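Side-chain contacts in L-threonine 3-dehydrogenase (Clostridioides difficile, PDB 7OL1), which probably catalyses the NAD-dependent oxidation of the 3-hydroxyl of L-threonine to give 2-amino-3-oxobutanoate: residues D74-N79 with A111-M116; E144-N149 with D154-P159; D210-A215 with K326-K331. One frame throughout, in Å; residues are numbered along the deposited sequence.

How the contacts relate
The three contacts follow one another along the chain. Contact 1 and contact 2 belong to the Rossmann-type part of the fold, which probably binds the nucleotide and is built on a mainly parallel sheet. Contact 1 sets the turn after strand 69-72 against helix 108-129. Contact 2 is a loop that folds on itself between strand 132-138 and helix 162-181. Their centres are about 27 Å apart, and both touch the second subunit. Contact 3 joins helix 207-217 to the C-terminal helix 321-334. Its centre is about 36 Å from that of contact 1 and about 32 Å from that of contact 2. The first two border the dimer interface, while the third ties the chain's C-terminal end to an earlier helix.

Contact 1 (D74-N79 with A111-M116); sequences DVTDKN and AWNLNM
In the Rossmann-type domain, the turn between strand 69-72 and helix 78-87 places Val-75 and Thr-76 against Leu-114 and Asn-113 of helix 108-129. The contact is mainly apolar. No hydrogen bond crosses it. Val-75 CG2 meets Leu-114 CD1 at 3.4 Å, methyl to methyl. CG of Leu-114 lies anti to its backbone N (chi1 175°), which carries the branch out toward the turn. Thr-76 turns its methyl, not its hydroxyl, to the helix. Thr-76 CG2 lies 4.0 Å from Leu-114 CA and 3.7 Å from Asn-113 ND2, and the Thr-76 and Asn-113 side chains cross at about a right angle. The amide oxygen of Asn-113 is bonded to Asn-117.

The Thr-76 hydroxyl faces back into its own turn. Asp-74 OD1 accepts from Thr-76 N (2.9 Å) and from Thr-76 OG1 (2.6 Å). Both donors reach it from the same face, out of the carboxylate plane. These two bonds fix how Thr-76 is rotated. The backbone oxygen of Val-75 adds a further tie to the helix by accepting from Asn-121.

On the same helix, Trp-112 packs on Leu-173 of the second subunit. The turn itself combines an Asx turn at Asp-74 with a type I beta turn to Asp-77, the N-cap of helix 78-87, a strand-to-helix connection of the Rossmann fold.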
# COMPACT_ATOMS: atom_id res chain seq x y z
N ASP A 74 1.42 -12.07 -20.84
CA ASP A 74 0.47 -11.67 -19.78
C ASP A 74 1.23 -11.81 -18.46
O ASP A 74 1.40 -12.96 -17.95
CB ASP A 74 -0.83 -12.47 -19.87
CG ASP A 74 -1.75 -12.23 -18.68
OD1 ASP A 74 -1.41 -11.39 -17.80
OD2 ASP A 74 -2.80 -12.89 -18.63
N VAL A 75 1.66 -10.68 -17.91
CA VAL A 75 2.53 -10.64 -16.70
C VAL A 75 1.80 -11.32 -15.54
O VAL A 75 2.49 -11.69 -14.57
CB VAL A 75 2.94 -9.21 -16.36
CG1 VAL A 75 3.89 -8.66 -17.41
CG2 VAL A 75 1.72 -8.29 -16.19
N THR A 76 0.49 -11.54 -15.61
CA THR A 76 -0.23 -12.18 -14.48
C THR A 76 -0.04 -13.69 -14.49
O THR A 76 -0.55 -14.31 -13.56
CB THR A 76 -1.73 -11.91 -14.49
OG1 THR A 76 -2.25 -12.59 -15.62
CG2 THR A 76 -2.06 -10.44 -14.59
N ASP A 77 0.62 -14.24 -15.51
CA ASP A 77 1.06 -15.66 -15.59
C ASP A 77 2.54 -15.76 -15.17
O ASP A 77 3.43 -15.48 -15.99
CB ASP A 77 0.77 -16.16 -17.01
CG ASP A 77 1.15 -17.60 -17.34
OD1 ASP A 77 1.55 -18.38 -16.40
OD2 ASP A 77 1.05 -17.91 -18.55
N LYS A 78 2.82 -16.14 -13.92
CA LYS A 78 4.21 -16.15 -13.41
C LYS A 78 5.03 -17.02 -14.36
O LYS A 78 6.10 -16.57 -14.90
CB LYS A 78 4.25 -16.66 -11.97
CG LYS A 78 5.49 -16.30 -11.16
CD LYS A 78 5.44 -16.79 -9.72
CE LYS A 78 6.77 -17.38 -9.28
NZ LYS A 78 6.96 -17.29 -7.81
N ASN A 79 4.51 -18.23 -14.59
CA ASN A 79 5.19 -19.26 -15.40
C ASN A 79 5.68 -18.66 -16.72
O ASN A 79 6.91 -18.78 -17.01
CB ASN A 79 4.27 -20.45 -15.68
CG ASN A 79 5.06 -21.55 -16.33
OD1 ASN A 79 5.03 -21.71 -17.56
ND2 ASN A 79 5.89 -22.18 -15.53
N ALA A 111 -7.57 -3.77 -12.65
CA ALA A 111 -6.40 -2.90 -12.40
C ALA A 111 -5.63 -3.42 -11.19
O ALA A 111 -4.37 -3.50 -11.26
CB ALA A 111 -6.83 -1.49 -12.17
N TRP A 112 -6.35 -3.81 -10.14
CA TRP A 112 -5.68 -4.41 -8.97
C TRP A 112 -4.94 -5.68 -9.42
O TRP A 112 -3.71 -5.78 -9.19
CB TRP A 112 -6.64 -4.63 -7.80
CG TRP A 112 -5.99 -5.38 -6.69
CD1 TRP A 112 -5.86 -6.73 -6.57
CD2 TRP A 112 -5.25 -4.82 -5.61
NE1 TRP A 112 -5.13 -7.04 -5.45
CE2 TRP A 112 -4.73 -5.88 -4.86
CE3 TRP A 112 -4.97 -3.51 -5.21
CZ2 TRP A 112 -3.97 -5.68 -3.72
CZ3 TRP A 112 -4.20 -3.31 -4.10
CH2 TRP A 112 -3.71 -4.38 -3.36
N ASN A 113 -5.63 -6.61 -10.11
CA ASN A 113 -5.05 -7.91 -10.52
C ASN A 113 -3.80 -7.65 -11.37
O ASN A 113 -2.69 -8.14 -11.00
CB ASN A 113 -6.03 -8.83 -11.25
CG ASN A 113 -5.34 -10.01 -11.92
OD1 ASN A 113 -4.62 -10.77 -11.27
ND2 ASN A 113 -5.50 -10.15 -13.23
N LEU A 114 -3.93 -6.89 -12.45
CA LEU A 114 -2.79 -6.68 -13.38
C LEU A 114 -1.67 -5.97 -12.63
O LEU A 114 -0.53 -6.40 -12.77
CB LEU A 114 -3.18 -5.87 -14.62
CG LEU A 114 -2.00 -5.52 -15.55
CD1 LEU A 114 -1.29 -6.76 -16.04
CD2 LEU A 114 -2.45 -4.71 -16.74
N ASN A 115 -1.97 -4.90 -11.88
CA ASN A 115 -0.93 -3.95 -11.38
C ASN A 115 -0.19 -4.62 -10.24
O ASN A 115 1.03 -4.38 -10.12
CB ASN A 115 -1.48 -2.57 -11.00
CG ASN A 115 -2.05 -1.80 -12.18
OD1 ASN A 115 -2.09 -2.31 -13.30
ND2 ASN A 115 -2.49 -0.58 -11.95
N MET A 116 -0.87 -5.49 -9.49
CA MET A 116 -0.29 -6.11 -8.27
C MET A 116 0.17 -7.55 -8.53
O MET A 116 1.30 -7.87 -8.14
CB MET A 116 -1.31 -6.01 -7.13
CG MET A 116 -1.75 -4.56 -6.89
SD MET A 116 -0.36 -3.41 -6.53
CE MET A 116 0.36 -4.28 -5.15

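Contact 2 (E144-N149 with D154-P159); sequences ENSPKN and DTLQRP
The Asn-145 amide is the flat group that touches the other segment, and a methyl of Leu-156 comes alongside it on the ND2 side, not over a face. Asn-145 is met mainly at the root of its side chain. Leu-156 CD2 sits 3.8 Å from Asn-145 CB, and it is 4.2 Å from Asn-145 ND2. The same methyl, Leu-156 CD2, is 3.9 Å from Asn-145 O, so Leu-156 packs on backbone and side chain together.

Pro-147 brings a puckered ring to Thr-155. Thr-155 OG1 lies against the CD-CG side of this ring, 3.1 Å from Pro-147 CD and 3.4 Å from Pro-147 CG. The two side chains slide past each other in opposite directions. OG1 is anti to the backbone N of Thr-155 (chi1 -178°), which swings it to the proline.

Between these two pairs, the modelled approach of Ser-146 OG to the Leu-156 carbonyl is doubtful. A water joins Glu-144 N (3.1 Å) to Arg-158 O (3.4 Å), both weak bonds.

The second segment also faces the dimer partner. Arg-158 makes salt bridges to Glu-171 and Asp-175 of the second subunit, and Leu-156 packs on Asp-154 of that subunit. Gln-157 NE2 bonds to Glu-171 of its own chain.

The two segments are thus two arms of an irregular loop between strand 132-138 and helix 162-181. That helix begins with the Tyr-x-x-x-Lys sequence characteristic of short-chain dehydrogenases/reductases.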
# COMPACT_ATOMS: atom_id res chain seq x y z
N GLU A 144 -5.05 13.94 -1.13
CA GLU A 144 -5.60 15.33 -1.15
C GLU A 144 -4.83 16.18 -0.16
O GLU A 144 -4.61 17.35 -0.48
CB GLU A 144 -7.09 15.40 -0.82
CG GLU A 144 -7.96 15.70 -2.04
CD GLU A 144 -9.30 14.97 -2.07
OE1 GLU A 144 -9.97 14.93 -1.02
OE2 GLU A 144 -9.66 14.42 -3.15
N ASN A 145 -4.41 15.56 0.95
CA ASN A 145 -3.61 16.13 2.06
C ASN A 145 -2.11 15.90 1.87
O ASN A 145 -1.32 16.21 2.77
CB ASN A 145 -3.89 15.46 3.40
CG ASN A 145 -5.33 15.10 3.61
OD1 ASN A 145 -6.22 15.88 3.28
ND2 ASN A 145 -5.55 13.91 4.15
N SER A 146 -1.69 15.29 0.78
CA SER A 146 -0.24 15.30 0.48
C SER A 146 0.13 16.76 0.29
O SER A 146 -0.62 17.53 -0.32
CB SER A 146 0.09 14.39 -0.68
OG SER A 146 0.49 13.10 -0.20
N PRO A 147 1.25 17.23 0.86
CA PRO A 147 1.67 18.62 0.65
C PRO A 147 1.66 18.96 -0.85
O PRO A 147 2.07 18.08 -1.61
CB PRO A 147 3.10 18.66 1.20
CG PRO A 147 3.23 17.45 2.13
CD PRO A 147 2.18 16.45 1.68
N LYS A 148 1.22 20.16 -1.26
CA LYS A 148 0.88 20.44 -2.69
C LYS A 148 2.01 21.22 -3.38
O LYS A 148 2.00 21.31 -4.65
CB LYS A 148 -0.49 21.11 -2.78
CG LYS A 148 -1.66 20.30 -2.21
CD LYS A 148 -2.71 19.76 -3.19
CE LYS A 148 -2.94 20.68 -4.37
NZ LYS A 148 -4.13 20.31 -5.17
N ASN A 149 3.00 21.72 -2.63
CA ASN A 149 4.06 22.64 -3.14
C ASN A 149 5.42 22.17 -2.64
O ASN A 149 5.60 22.02 -1.40
CB ASN A 149 3.73 24.09 -2.75
CG ASN A 149 2.48 24.61 -3.46
OD1 ASN A 149 1.41 24.71 -2.85
ND2 ASN A 149 2.60 24.89 -4.74
N ASP A 154 9.67 11.77 0.97
CA ASP A 154 8.94 10.97 1.99
C ASP A 154 7.82 11.84 2.55
O ASP A 154 8.11 12.97 2.92
CB ASP A 154 9.87 10.42 3.07
CG ASP A 154 11.08 9.69 2.51
OD1 ASP A 154 10.90 8.90 1.56
OD2 ASP A 154 12.18 9.91 3.03
N THR A 155 6.58 11.38 2.51
CA THR A 155 5.41 12.17 2.94
C THR A 155 4.17 11.28 2.95
O THR A 155 4.30 10.10 2.90
CB THR A 155 5.24 13.45 2.10
OG1 THR A 155 4.13 14.21 2.58
CG2 THR A 155 5.07 13.16 0.62
N LEU A 156 3.02 11.90 3.07
CA LEU A 156 1.72 11.26 3.29
C LEU A 156 1.26 10.79 1.91
O LEU A 156 1.26 11.63 0.96
CB LEU A 156 0.82 12.33 3.94
CG LEU A 156 -0.54 11.88 4.43
CD1 LEU A 156 -0.74 12.28 5.87
CD2 LEU A 156 -1.67 12.43 3.54
N GLN A 157 0.97 9.47 1.80
CA GLN A 157 0.51 8.74 0.59
C GLN A 157 -0.78 8.00 0.94
O GLN A 157 -0.71 6.80 1.44
CB GLN A 157 1.61 7.79 0.10
CG GLN A 157 2.83 8.51 -0.45
CD GLN A 157 3.96 7.56 -0.80
OE1 GLN A 157 4.62 6.99 0.07
NE2 GLN A 157 4.21 7.44 -2.09
N ARG A 158 -1.91 8.70 0.76
CA ARG A 158 -3.28 8.16 0.92
C ARG A 158 -4.15 8.55 -0.27
O ARG A 158 -5.10 9.32 -0.11
CB ARG A 158 -3.93 8.65 2.22
CG ARG A 158 -3.07 8.46 3.46
CD ARG A 158 -3.07 7.07 4.05
NE ARG A 158 -4.42 6.54 4.16
CZ ARG A 158 -4.74 5.53 4.94
NH1 ARG A 158 -3.82 4.97 5.72
NH2 ARG A 158 -5.99 5.10 4.97
N PRO A 159 -3.93 7.99 -1.48
CA PRO A 159 -4.73 8.35 -2.65
C PRO A 159 -6.08 7.62 -2.61
O PRO A 159 -6.20 6.64 -1.92
CB PRO A 159 -3.81 7.90 -3.80
CG PRO A 159 -3.18 6.65 -3.25
CD PRO A 159 -2.95 6.93 -1.78
O HOH W 1 -7.15 11.65 -1.40

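Contact 3 (D210-A215 with K326-K331); sequences DIYYEA and KDMLEK
Tyr-212 of helix 207-217 packs on Met-328 and Leu-329 of helix 321-334, a helix-helix contact with a Met-aromatic pair at its centre. It probably lies in the smaller, mostly C-terminal part that extended short-chain dehydrogenases/reductases add to the Rossmann core. The backbones are nearest at Tyr-212 and Leu-329, whose CA atoms are 6.7 Å apart.

The tight part surrounds the tyrosine ring. Met-328 CB stands over one face, 3.8 Å from the Tyr-212 ring centroid and only 11° off the normal. This is a CH-pi contact. The rest of the methionine stays on the same side of the ring plane, with CE beyond the rim, past CD2 of the tyrosine. Bends at chi2 (-67°) and chi3 (-77°) curl the chain, and Met-328 CE comes to 3.7 Å from Tyr-212 CD2. The sulfur is more distant, with Met-328 SD 5.2 Å from the Tyr-212 centroid and above the face. Leu-329 approaches from another direction. Leu-329 CD2 lies at the ring edge, near the plane, 3.8 Å from Tyr-212 CD1. One residue thus occupies a face and the next an edge, and both side chains cross the tyrosine at about a right angle.

The Tyr-212 hydroxyl bonds to Thr-325, one turn before Met-328 on the same helix, so the ring is held at its far end as well. Helix 269-277 adds Ile-272 and Ile-276 to the packing.

The looser side belongs to the charged residues of helix 321-334. Lys-326 and Glu-330 are exposed and make no contact with helix 207-217. Asp-327 also bonds to Tyr-235, and Asp-327 OD2 forms a weak salt bridge with Lys-331 NZ at 3.4 Å.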
# COMPACT_ATOMS: atom_id res chain seq x y z
N ASP A 210 -2.63 17.42 -26.61
CA ASP A 210 -3.71 17.85 -27.56
C ASP A 210 -3.59 19.35 -27.89
O ASP A 210 -3.92 19.71 -29.03
CB ASP A 210 -5.10 17.52 -27.01
CG ASP A 210 -6.17 17.23 -28.07
OD1 ASP A 210 -5.81 17.12 -29.28
OD2 ASP A 210 -7.35 17.09 -27.68
N ILE A 211 -3.14 20.19 -26.96
CA ILE A 211 -2.99 21.66 -27.19
C ILE A 211 -2.11 21.90 -28.42
O ILE A 211 -2.43 22.82 -29.19
CB ILE A 211 -2.42 22.39 -25.95
CG1 ILE A 211 -2.64 23.90 -26.04
CG2 ILE A 211 -0.95 22.04 -25.72
CD1 ILE A 211 -2.24 24.66 -24.80
N TYR A 212 -1.04 21.13 -28.60
CA TYR A 212 -0.07 21.32 -29.71
C TYR A 212 -0.71 20.87 -31.03
O TYR A 212 -0.43 21.49 -32.08
CB TYR A 212 1.24 20.57 -29.45
CG TYR A 212 2.08 21.12 -28.33
CD1 TYR A 212 2.81 22.27 -28.49
CD2 TYR A 212 2.16 20.47 -27.12
CE1 TYR A 212 3.60 22.78 -27.47
CE2 TYR A 212 2.94 20.97 -26.08
CZ TYR A 212 3.67 22.13 -26.26
OH TYR A 212 4.44 22.61 -25.25
N TYR A 213 -1.54 19.82 -30.98
CA TYR A 213 -2.31 19.29 -32.14
C TYR A 213 -3.28 20.40 -32.57
O TYR A 213 -3.13 20.91 -33.70
CB TYR A 213 -2.97 17.93 -31.83
CG TYR A 213 -2.05 16.72 -31.89
CD1 TYR A 213 -0.96 16.62 -31.04
CD2 TYR A 213 -2.27 15.67 -32.77
CE1 TYR A 213 -0.12 15.53 -31.06
CE2 TYR A 213 -1.42 14.56 -32.81
CZ TYR A 213 -0.34 14.49 -31.95
OH TYR A 213 0.52 13.44 -31.91
N GLU A 214 -4.17 20.84 -31.69
CA GLU A 214 -5.22 21.86 -32.01
C GLU A 214 -4.59 23.22 -32.32
O GLU A 214 -5.37 24.12 -32.67
CB GLU A 214 -6.24 22.02 -30.87
CG GLU A 214 -7.04 20.76 -30.55
CD GLU A 214 -7.80 20.15 -31.72
OE1 GLU A 214 -8.24 20.90 -32.60
OE2 GLU A 214 -7.94 18.91 -31.73
N ALA A 215 -3.26 23.40 -32.20
CA ALA A 215 -2.56 24.68 -32.47
C ALA A 215 -2.16 24.77 -33.95
O ALA A 215 -2.31 25.85 -34.56
CB ALA A 215 -1.34 24.83 -31.58
N LYS A 326 8.87 24.46 -28.72
CA LYS A 326 9.52 24.60 -30.05
C LYS A 326 9.55 23.20 -30.70
O LYS A 326 8.93 23.03 -31.77
CB LYS A 326 10.91 25.23 -29.95
CG LYS A 326 11.36 25.99 -31.20
CD LYS A 326 12.85 26.33 -31.25
CE LYS A 326 13.27 27.32 -30.18
NZ LYS A 326 14.48 26.86 -29.47
N ASP A 327 10.18 22.24 -30.01
CA ASP A 327 10.40 20.85 -30.50
C ASP A 327 9.08 20.15 -30.81
O ASP A 327 9.08 19.32 -31.73
CB ASP A 327 11.17 20.00 -29.50
CG ASP A 327 11.87 18.82 -30.16
OD1 ASP A 327 12.84 19.08 -30.90
OD2 ASP A 327 11.43 17.66 -29.92
N MET A 328 8.00 20.43 -30.08
CA MET A 328 6.71 19.73 -30.31
C MET A 328 6.12 20.19 -31.65
O MET A 328 5.59 19.33 -32.39
CB MET A 328 5.70 19.97 -29.18
CG MET A 328 5.93 19.04 -28.00
SD MET A 328 5.58 17.30 -28.42
CE MET A 328 3.79 17.33 -28.36
N LEU A 329 6.26 21.47 -31.97
CA LEU A 329 5.62 22.06 -33.18
C LEU A 329 6.43 21.68 -34.42
O LEU A 329 5.82 21.48 -35.47
CB LEU A 329 5.47 23.56 -32.97
CG LEU A 329 4.54 23.96 -31.81
CD1 LEU A 329 4.60 25.46 -31.53
CD2 LEU A 329 3.11 23.53 -32.09
N GLU A 330 7.75 21.51 -34.29
CA GLU A 330 8.62 20.91 -35.35
C GLU A 330 8.16 19.46 -35.60
O GLU A 330 7.78 19.17 -36.76
CB GLU A 330 10.10 20.90 -34.96
CG GLU A 330 10.71 22.28 -34.79
CD GLU A 330 12.16 22.28 -34.34
OE1 GLU A 330 12.87 21.26 -34.58
OE2 GLU A 330 12.58 23.29 -33.74
N LYS A 331 8.19 18.62 -34.56
CA LYS A 331 7.99 17.14 -34.63
C LYS A 331 6.53 16.80 -35.00
O LYS A 331 6.30 15.67 -35.49
CB LYS A 331 8.38 16.45 -33.31
CG LYS A 331 9.78 15.84 -33.24
CD LYS A 331 10.89 16.85 -33.27
CE LYS A 331 12.23 16.27 -33.63
NZ LYS A 331 12.99 15.89 -32.42